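Local coordinates for glycosyl transferases group 1 family protein (Francisella tularensis subsp. tularensis, PDB 5I45) that probably transfers sugar units as a GT-B glycosyltransferase, of which this chain is the C-terminal domain, at residues L129-K142 / I149-P161. Numbering follows the deposited sequence. Where two conformers were deposited one is given.
Sequences LEAMASKCAVIATK and IIVDDENGYLVEP
Ile139 and Tyr157 pair in parallel at the edge of a beta sheet, with Ala140 beside Leu158 as the next pair. Three backbone hydrogen bonds join the strands: Tyr157 N to Val138 O (2.8 Å), Ala140 N to Tyr157 O, and Val159 N to Ala140 O. Water extends the pairing at both ends. One molecule links Val138 N to Asn155 O, and another links Lys142 N to Val159 O.

Ile150 packs against the face that carries Ala140. From CB, CG1 runs anti to the carbonyl carbon (chi1 -71°). CG1 meets Met132 CE at 4.2 Å. The extended chain (chi2 171°) then carries CD1 to the strand, where it touches Val138 CG1 at 3.8 Å and Ala140 CB at 4.0 Å. The methyl thus bridges Val138 and Ala140, alternate residues of strand 137-140 on the same face.

Selenomethionine Met132 reaches over from the helix. Its chain bends at the last torsion (chi3 84°). Both SE and CE rest on Ile149 CG2, and CE also lies 3.7 Å from Asn155 O. The other branch of Ile149 ends at CD1, which packs on Leu129 CD2 at 3.7 Å. On the other sheet face, Ile139 CG2 meets Val159 CG1 at 3.9 Å.

The loop before strand 157-158 is braced from within: Asp152 OD1 takes Leu158 N through its anti lone pair.

Strand 157-158 is an edge strand of the parallel, Rossmann-like sheet, and strand 137-140 lies between it and strand 114-117. Helix 164-176 packs on Ile139 and Tyr157, while helix 178-195 touches Leu129, Met132, Asn155 and Tyr157.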
ATOM      1  N   LEU A 129      -6.627  -0.398  -8.279  1.00 11.13           N
ATOM      2  CA  LEU A 129      -7.710   0.504  -8.668  1.00 11.43           C
ATOM      3  C   LEU A 129      -8.342   1.205  -7.470  1.00 11.48           C
ATOM      4  O   LEU A 129      -8.645   2.403  -7.538  1.00 11.70           O
ATOM      5  CB  LEU A 129      -8.773  -0.229  -9.461  1.00 12.56           C
ATOM      6  CG  LEU A 129      -8.319  -0.778 -10.796  1.00 13.22           C
ATOM      7  CD1 LEU A 129      -9.438  -1.593 -11.400  1.00 14.61           C
ATOM      8  CD2 LEU A 129      -7.893   0.331 -11.733  1.00 13.78           C
ATOM      9  N   GLU A 130      -8.554   0.475  -6.385  1.00 11.77           N
ATOM     10  CA  GLU A 130      -9.148   1.050  -5.169  1.00 12.56           C
ATOM     11  C   GLU A 130      -8.222   2.147  -4.622  1.00 11.66           C
ATOM     12  O   GLU A 130      -8.685   3.211  -4.197  1.00 11.86           O
ATOM     13  CB  GLU A 130      -9.367  -0.049  -4.132  1.00 14.35           C
ATOM     14  CG  GLU A 130     -10.501  -1.023  -4.455  1.00 16.68           C
ATOM     15  CD  GLU A 130     -10.500  -2.295  -3.589  1.00 18.17           C
ATOM     16  OE1 GLU A 130      -9.660  -2.454  -2.708  1.00 20.25           O
ATOM     17  OE2 GLU A 130     -11.361  -3.172  -3.823  1.00 23.10           O
ATOM     18  N   ALA A 131      -6.926   1.864  -4.615  1.00 10.79           N
ATOM     19  CA  ALA A 131      -5.926   2.814  -4.123  1.00 10.55           C
ATOM     20  C   ALA A 131      -5.890   4.058  -5.011  1.00 10.20           C
ATOM     21  O   ALA A 131      -5.880   5.184  -4.509  1.00 10.14           O
ATOM     22  CB  ALA A 131      -4.572   2.173  -4.053  1.00 10.64           C
HETATM   23  N   MSE A 132      -5.875   3.862  -6.324  0.50  9.01           N
HETATM   24  CA  MSE A 132      -5.854   4.984  -7.253  0.50  8.51           C
HETATM   25  C   MSE A 132      -7.110   5.818  -7.176  0.50  9.17           C
HETATM   26  O   MSE A 132      -7.046   7.041  -7.249  0.50  9.22           O
HETATM   27  CB  MSE A 132      -5.622   4.447  -8.674  0.50  7.86           C
HETATM   28  CG  MSE A 132      -4.220   3.828  -8.778  0.50  7.16           C
HETATM   29 SE   MSE A 132      -3.991   2.592 -10.296  0.50  6.69          SE
HETATM   30  CE  MSE A 132      -3.585   3.939 -11.712  0.50  7.07           C
ATOM     31  N   ALA A 133      -8.253   5.171  -7.017  1.00  9.97           N
ATOM     32  CA  ALA A 133      -9.524   5.897  -6.849  1.00 10.43           C
ATOM     33  C   ALA A 133      -9.511   6.747  -5.578  1.00 10.44           C
ATOM     34  O   ALA A 133     -10.244   7.741  -5.502  1.00 10.83           O
ATOM     35  CB  ALA A 133     -10.688   4.920  -6.852  1.00 10.95           C
ATOM     36  N   SER A 134      -8.689   6.347  -4.616  1.00 10.43           N
ATOM     37  CA  SER A 134      -8.577   7.088  -3.377  1.00 10.79           C
ATOM     38  C   SER A 134      -7.438   8.098  -3.395  1.00 10.57           C
ATOM     39  O   SER A 134      -7.162   8.717  -2.385  1.00 11.33           O
ATOM     40  CB  SER A 134      -8.373   6.122  -2.213  1.00 10.96           C
ATOM     41  OG  SER A 134      -9.343   5.079  -2.216  1.00 11.60           O
ATOM     42  N   LYS A 135      -6.786   8.252  -4.547  1.00 10.41           N
ATOM     43  CA  LYS A 135      -5.671   9.150  -4.725  1.00 10.71           C
ATOM     44  C   LYS A 135      -4.446   8.791  -3.870  1.00 10.24           C
ATOM     45  O   LYS A 135      -3.683   9.637  -3.428  1.00 10.55           O
ATOM     46  CB  LYS A 135      -6.100  10.623  -4.591  1.00 12.12           C
ATOM     47  CG  LYS A 135      -5.419  11.545  -5.587  1.00 13.08           C
ATOM     48  CD  LYS A 135      -5.914  12.978  -5.543  1.00 13.95           C
ATOM     49  CE  LYS A 135      -7.338  13.191  -6.049  1.00 14.34           C
ATOM     50  NZ  LYS A 135      -7.654  14.644  -6.080  1.00 15.38           N
ATOM     51  N   CYS A 136      -4.256   7.494  -3.706  1.00  9.63           N
ATOM     52  CA  CYS A 136      -3.000   6.945  -3.139  1.00  9.45           C
ATOM     53  C   CYS A 136      -2.019   6.762  -4.289  1.00  9.23           C
ATOM     54  O   CYS A 136      -2.418   6.387  -5.396  1.00  9.60           O
ATOM     55  CB  CYS A 136      -3.226   5.580  -2.505  1.00  9.21           C
ATOM     56  SG  CYS A 136      -4.511   5.495  -1.287  1.00 10.05           S
ATOM     57  N   ALA A 137      -0.729   6.992  -4.064  1.00  8.79           N
ATOM     58  CA  ALA A 137       0.279   6.657  -5.078  1.00  8.75           C
ATOM     59  C   ALA A 137       0.512   5.157  -5.012  1.00  8.54           C
ATOM     60  O   ALA A 137       0.718   4.647  -3.906  1.00  9.22           O
ATOM     61  CB  ALA A 137       1.551   7.415  -4.798  1.00  8.84           C
ATOM     62  N   VAL A 138       0.527   4.456  -6.138  1.00  8.20           N
ATOM     63  CA  VAL A 138       0.662   3.003  -6.145  1.00  8.62           C
ATOM     64  C   VAL A 138       1.978   2.531  -6.735  1.00  8.20           C
ATOM     65  O   VAL A 138       2.448   2.989  -7.810  1.00  8.92           O
ATOM     66  CB  VAL A 138      -0.504   2.368  -6.936  1.00  8.98           C
ATOM     67  CG1 VAL A 138      -0.338   0.859  -7.107  1.00  9.68           C
ATOM     68  CG2 VAL A 138      -1.809   2.639  -6.229  1.00  9.53           C
ATOM     69  N   ILE A 139       2.554   1.571  -5.999  1.00  7.87           N
ATOM     70  CA  ILE A 139       3.702   0.792  -6.454  1.00  8.19           C
ATOM     71  C   ILE A 139       3.185  -0.630  -6.589  1.00  8.26           C
ATOM     72  O   ILE A 139       2.641  -1.174  -5.655  1.00  8.66           O
ATOM     73  CB  ILE A 139       4.835   0.820  -5.421  1.00  8.49           C
ATOM     74  CG1 ILE A 139       5.366   2.237  -5.225  1.00  8.93           C
ATOM     75  CG2 ILE A 139       5.962  -0.119  -5.881  1.00  9.12           C
ATOM     76  CD1 ILE A 139       6.180   2.398  -3.955  1.00  9.39           C
ATOM     77  N   ALA A 140       3.339  -1.232  -7.757  1.00  8.50           N
ATOM     78  CA  ALA A 140       2.783  -2.547  -8.006  1.00  9.31           C
ATOM     79  C   ALA A 140       3.658  -3.418  -8.858  1.00  9.64           C
ATOM     80  O   ALA A 140       4.436  -2.946  -9.675  1.00  9.97           O
ATOM     81  CB  ALA A 140       1.437  -2.381  -8.748  1.00  9.90           C
ATOM     82  N   THR A 141       3.506  -4.729  -8.667  1.00  9.67           N
ATOM     83  CA  THR A 141       4.014  -5.710  -9.623  1.00 10.63           C
ATOM     84  C   THR A 141       3.015  -5.793 -10.810  1.00 11.98           C
ATOM     85  O   THR A 141       1.917  -5.268 -10.753  1.00 12.17           O
ATOM     86  CB  THR A 141       4.064  -7.082  -8.971  1.00 10.64           C
ATOM     87  OG1 THR A 141       2.758  -7.383  -8.473  1.00 10.46           O
ATOM     88  CG2 THR A 141       5.068  -7.122  -7.837  1.00 10.66           C
ATOM     89  N   LYS A 142       3.391  -6.547 -11.831  1.00 14.66           N
ATOM     90  CA  LYS A 142       2.505  -6.829 -12.989  1.00 17.15           C
ATOM     91  C   LYS A 142       1.166  -7.400 -12.485  1.00 16.53           C
ATOM     92  O   LYS A 142       0.078  -6.934 -12.871  1.00 17.05           O
ATOM     93  CB  LYS A 142       3.188  -7.827 -13.916  1.00 20.60           C
ATOM     94  CG  LYS A 142       2.391  -8.195 -15.161  1.00 24.12           C
ATOM     95  CD  LYS A 142       3.197  -9.064 -16.119  1.00 26.90           C
ATOM     96  CE  LYS A 142       4.328  -8.282 -16.768  1.00 29.25           C
ATOM     97  NZ  LYS A 142       4.819  -8.917 -18.015  1.00 31.62           N
ATOM     98  N   ILE A 149      -2.576  -1.730 -15.944  1.00 17.81           N
ATOM     99  CA  ILE A 149      -3.238  -0.481 -15.518  1.00 17.48           C
ATOM    100  C   ILE A 149      -2.255   0.689 -15.415  1.00 16.23           C
ATOM    101  O   ILE A 149      -2.596   1.826 -15.704  1.00 18.30           O
ATOM    102  CB  ILE A 149      -3.883  -0.667 -14.117  1.00 18.13           C
ATOM    103  CG1 ILE A 149      -5.020  -1.702 -14.186  1.00 18.89           C
ATOM    104  CG2 ILE A 149      -4.395   0.661 -13.538  1.00 19.00           C
ATOM    105  CD1 ILE A 149      -5.438  -2.249 -12.838  1.00 19.18           C
ATOM    106  N   ILE A 150      -1.057   0.406 -14.961  1.00 14.42           N
ATOM    107  CA  ILE A 150      -0.071   1.443 -14.655  1.00 13.93           C
ATOM    108  C   ILE A 150       0.940   1.687 -15.770  1.00 13.16           C
ATOM    109  O   ILE A 150       1.445   0.748 -16.382  1.00 14.35           O
ATOM    110  CB  ILE A 150       0.646   1.094 -13.338  1.00 14.88           C
ATOM    111  CG1 ILE A 150      -0.351   1.282 -12.181  1.00 16.16           C
ATOM    112  CG2 ILE A 150       1.896   1.948 -13.109  1.00 14.85           C
ATOM    113  CD1 ILE A 150       0.123   0.776 -10.838  1.00 17.36           C
ATOM    114  N   VAL A 151       1.213   2.964 -16.006  1.00 12.22           N
ATOM    115  CA  VAL A 151       2.318   3.410 -16.837  1.00 12.64           C
ATOM    116  C   VAL A 151       3.374   3.924 -15.860  1.00 11.99           C
ATOM    117  O   VAL A 151       3.161   4.918 -15.146  1.00 10.95           O
ATOM    118  CB  VAL A 151       1.887   4.533 -17.766  1.00 13.37           C
ATOM    119  CG1 VAL A 151       3.076   5.031 -18.584  1.00 13.96           C
ATOM    120  CG2 VAL A 151       0.726   4.083 -18.659  1.00 14.37           C
ATOM    121  N   ASP A 152       4.519   3.237 -15.801  1.00 11.99           N
ATOM    122  CA  ASP A 152       5.548   3.553 -14.838  1.00 12.20           C
ATOM    123  C   ASP A 152       5.993   5.010 -14.925  1.00 12.00           C
ATOM    124  O   ASP A 152       6.261   5.512 -16.001  1.00 12.74           O
ATOM    125  CB  ASP A 152       6.753   2.640 -15.039  1.00 13.13           C
ATOM    126  CG  ASP A 152       7.761   2.817 -13.952  1.00 13.84           C
ATOM    127  OD1 ASP A 152       7.589   2.281 -12.858  1.00 14.17           O
ATOM    128  OD2 ASP A 152       8.748   3.543 -14.180  1.00 17.35           O
ATOM    129  N   ASP A 153       6.071   5.667 -13.762  1.00 11.46           N
ATOM    130  CA  ASP A 153       6.455   7.068 -13.611  1.00 11.89           C
ATOM    131  C   ASP A 153       5.431   8.070 -14.112  1.00 12.12           C
ATOM    132  O   ASP A 153       5.713   9.258 -14.117  1.00 13.28           O
ATOM    133  CB  ASP A 153       7.856   7.366 -14.201  1.00 12.78           C
ATOM    134  CG  ASP A 153       8.441   8.687 -13.664  1.00 13.39           C
ATOM    135  OD1 ASP A 153       8.589   8.801 -12.409  1.00 14.51           O
ATOM    136  OD2 ASP A 153       8.744   9.579 -14.434  1.00 13.93           O
ATOM    137  N   GLU A 154       4.267   7.595 -14.554  0.50 12.00           N
ATOM    138  CA  GLU A 154       3.187   8.485 -14.975  0.50 12.29           C
ATOM    139  C   GLU A 154       2.052   8.403 -13.959  0.50 11.68           C
ATOM    140  O   GLU A 154       1.692   9.402 -13.332  0.50 11.69           O
ATOM    141  CB  GLU A 154       2.687   8.148 -16.390  0.50 13.36           C
ATOM    142  CG  GLU A 154       1.683   9.167 -16.919  0.50 14.46           C
ATOM    143  CD  GLU A 154       1.100   8.824 -18.285  0.50 15.72           C
ATOM    144  OE1 GLU A 154       1.829   8.429 -19.237  0.50 17.25           O
ATOM    145  OE2 GLU A 154      -0.130   8.997 -18.415  0.50 16.83           O
ATOM    146  N   ASN A 155       1.497   7.214 -13.764  1.00 10.87           N
ATOM    147  CA  ASN A 155       0.342   7.060 -12.867  1.00 10.81           C
ATOM    148  C   ASN A 155       0.536   6.023 -11.778  1.00 10.22           C
ATOM    149  O   ASN A 155      -0.415   5.655 -11.106  1.00 10.28           O
ATOM    150  CB  ASN A 155      -0.933   6.804 -13.653  1.00 12.11           C
ATOM    151  CG  ASN A 155      -0.791   5.687 -14.597  1.00 13.62           C
ATOM    152  OD1 ASN A 155      -0.111   4.721 -14.280  1.00 13.48           O
ATOM    153  ND2 ASN A 155      -1.394   5.802 -15.763  1.00 16.87           N
ATOM    154  N   GLY A 156       1.779   5.621 -11.602  1.00 10.03           N
ATOM    155  CA  GLY A 156       2.159   4.675 -10.564  1.00  9.57           C
ATOM    156  C   GLY A 156       3.536   4.156 -10.911  1.00 10.04           C
ATOM    157  O   GLY A 156       4.172   4.660 -11.859  1.00 10.22           O
ATOM    158  N   TYR A 157       3.975   3.130 -10.181  0.50  9.81           N
ATOM    159  CA  TYR A 157       5.245   2.498 -10.463  0.50 10.46           C
ATOM    160  C   TYR A 157       5.054   1.036 -10.597  0.50 10.92           C
ATOM    161  O   TYR A 157       4.111   0.433 -10.021  0.50 10.15           O
ATOM    162  CB  TYR A 157       6.279   2.834  -9.387  0.50 10.53           C
ATOM    163  CG  TYR A 157       6.566   4.272  -9.522  0.50 10.62           C
ATOM    164  CD1 TYR A 157       7.540   4.721 -10.393  0.50 10.90           C
ATOM    165  CD2 TYR A 157       5.728   5.199  -8.931  0.50 10.82           C
ATOM    166  CE1 TYR A 157       7.750   6.082 -10.584  0.50 11.21           C
ATOM    167  CE2 TYR A 157       5.901   6.542  -9.119  0.50 10.87           C
ATOM    168  CZ  TYR A 157       6.897   6.991  -9.957  0.50 11.06           C
ATOM    169  OH  TYR A 157       7.050   8.334 -10.116  0.50 11.37           O
ATOM    170  N   LEU A 158       5.925   0.471 -11.414  1.00 11.97           N
ATOM    171  CA  LEU A 158       5.958  -0.969 -11.604  1.00 13.50           C
ATOM    172  C   LEU A 158       7.278  -1.511 -11.077  1.00 13.72           C
ATOM    173  O   LEU A 158       8.354  -0.937 -11.289  1.00 16.51           O
ATOM    174  CB  LEU A 158       5.788  -1.326 -13.078  1.00 15.52           C
ATOM    175  CG  LEU A 158       4.383  -1.057 -13.593  1.00 16.43           C
ATOM    176  CD1 LEU A 158       4.295  -1.171 -15.099  1.00 17.43           C
ATOM    177  CD2 LEU A 158       3.354  -1.965 -12.949  1.00 17.67           C
ATOM    178  N   VAL A 159       7.188  -2.627 -10.391  1.00 11.68           N
ATOM    179  CA  VAL A 159       8.377  -3.331  -9.919  1.00 11.66           C
ATOM    180  C   VAL A 159       8.285  -4.778 -10.320  1.00 11.76           C
ATOM    181  O   VAL A 159       7.215  -5.295 -10.567  1.00 10.97           O
ATOM    182  CB  VAL A 159       8.565  -3.225  -8.391  1.00 12.02           C
ATOM    183  CG1 VAL A 159       8.799  -1.773  -8.010  1.00 12.13           C
ATOM    184  CG2 VAL A 159       7.398  -3.798  -7.604  1.00 11.77           C
ATOM    185  N   GLU A 160       9.443  -5.423 -10.391  1.00 11.82           N
ATOM    186  CA  GLU A 160       9.435  -6.866 -10.570  1.00 13.05           C
ATOM    187  C   GLU A 160       8.938  -7.544  -9.302  1.00 12.24           C
ATOM    188  O   GLU A 160       9.134  -7.027  -8.200  1.00 11.74           O
ATOM    189  CB  GLU A 160      10.843  -7.363 -10.881  1.00 14.82           C
ATOM    190  CG  GLU A 160      11.367  -6.865 -12.225  1.00 16.55           C
ATOM    191  CD  GLU A 160      10.570  -7.374 -13.397  1.00 19.40           C
ATOM    192  OE1 GLU A 160      10.141  -8.546 -13.405  1.00 21.26           O
ATOM    193  OE2 GLU A 160      10.401  -6.586 -14.353  1.00 23.52           O
ATOM    194  N   PRO A 161       8.268  -8.695  -9.432  1.00 12.88           N
ATOM    195  CA  PRO A 161       7.944  -9.481  -8.246  1.00 12.82           C
ATOM    196  C   PRO A 161       9.204  -9.970  -7.560  1.00 12.92           C
ATOM    197  O   PRO A 161      10.292 -10.046  -8.174  1.00 13.20           O
ATOM    198  CB  PRO A 161       7.123 -10.643  -8.819  1.00 13.80           C
ATOM    199  CG  PRO A 161       7.566 -10.766 -10.231  1.00 14.69           C
ATOM    200  CD  PRO A 161       7.925  -9.393 -10.687  1.00 13.73           C
TER
HETATM  201  O   HOH W   1      -0.567   5.896  -8.359  1.00 10.12           O
HETATM  202  O   HOH W   2       6.048  -6.775 -12.549  1.00 20.28           O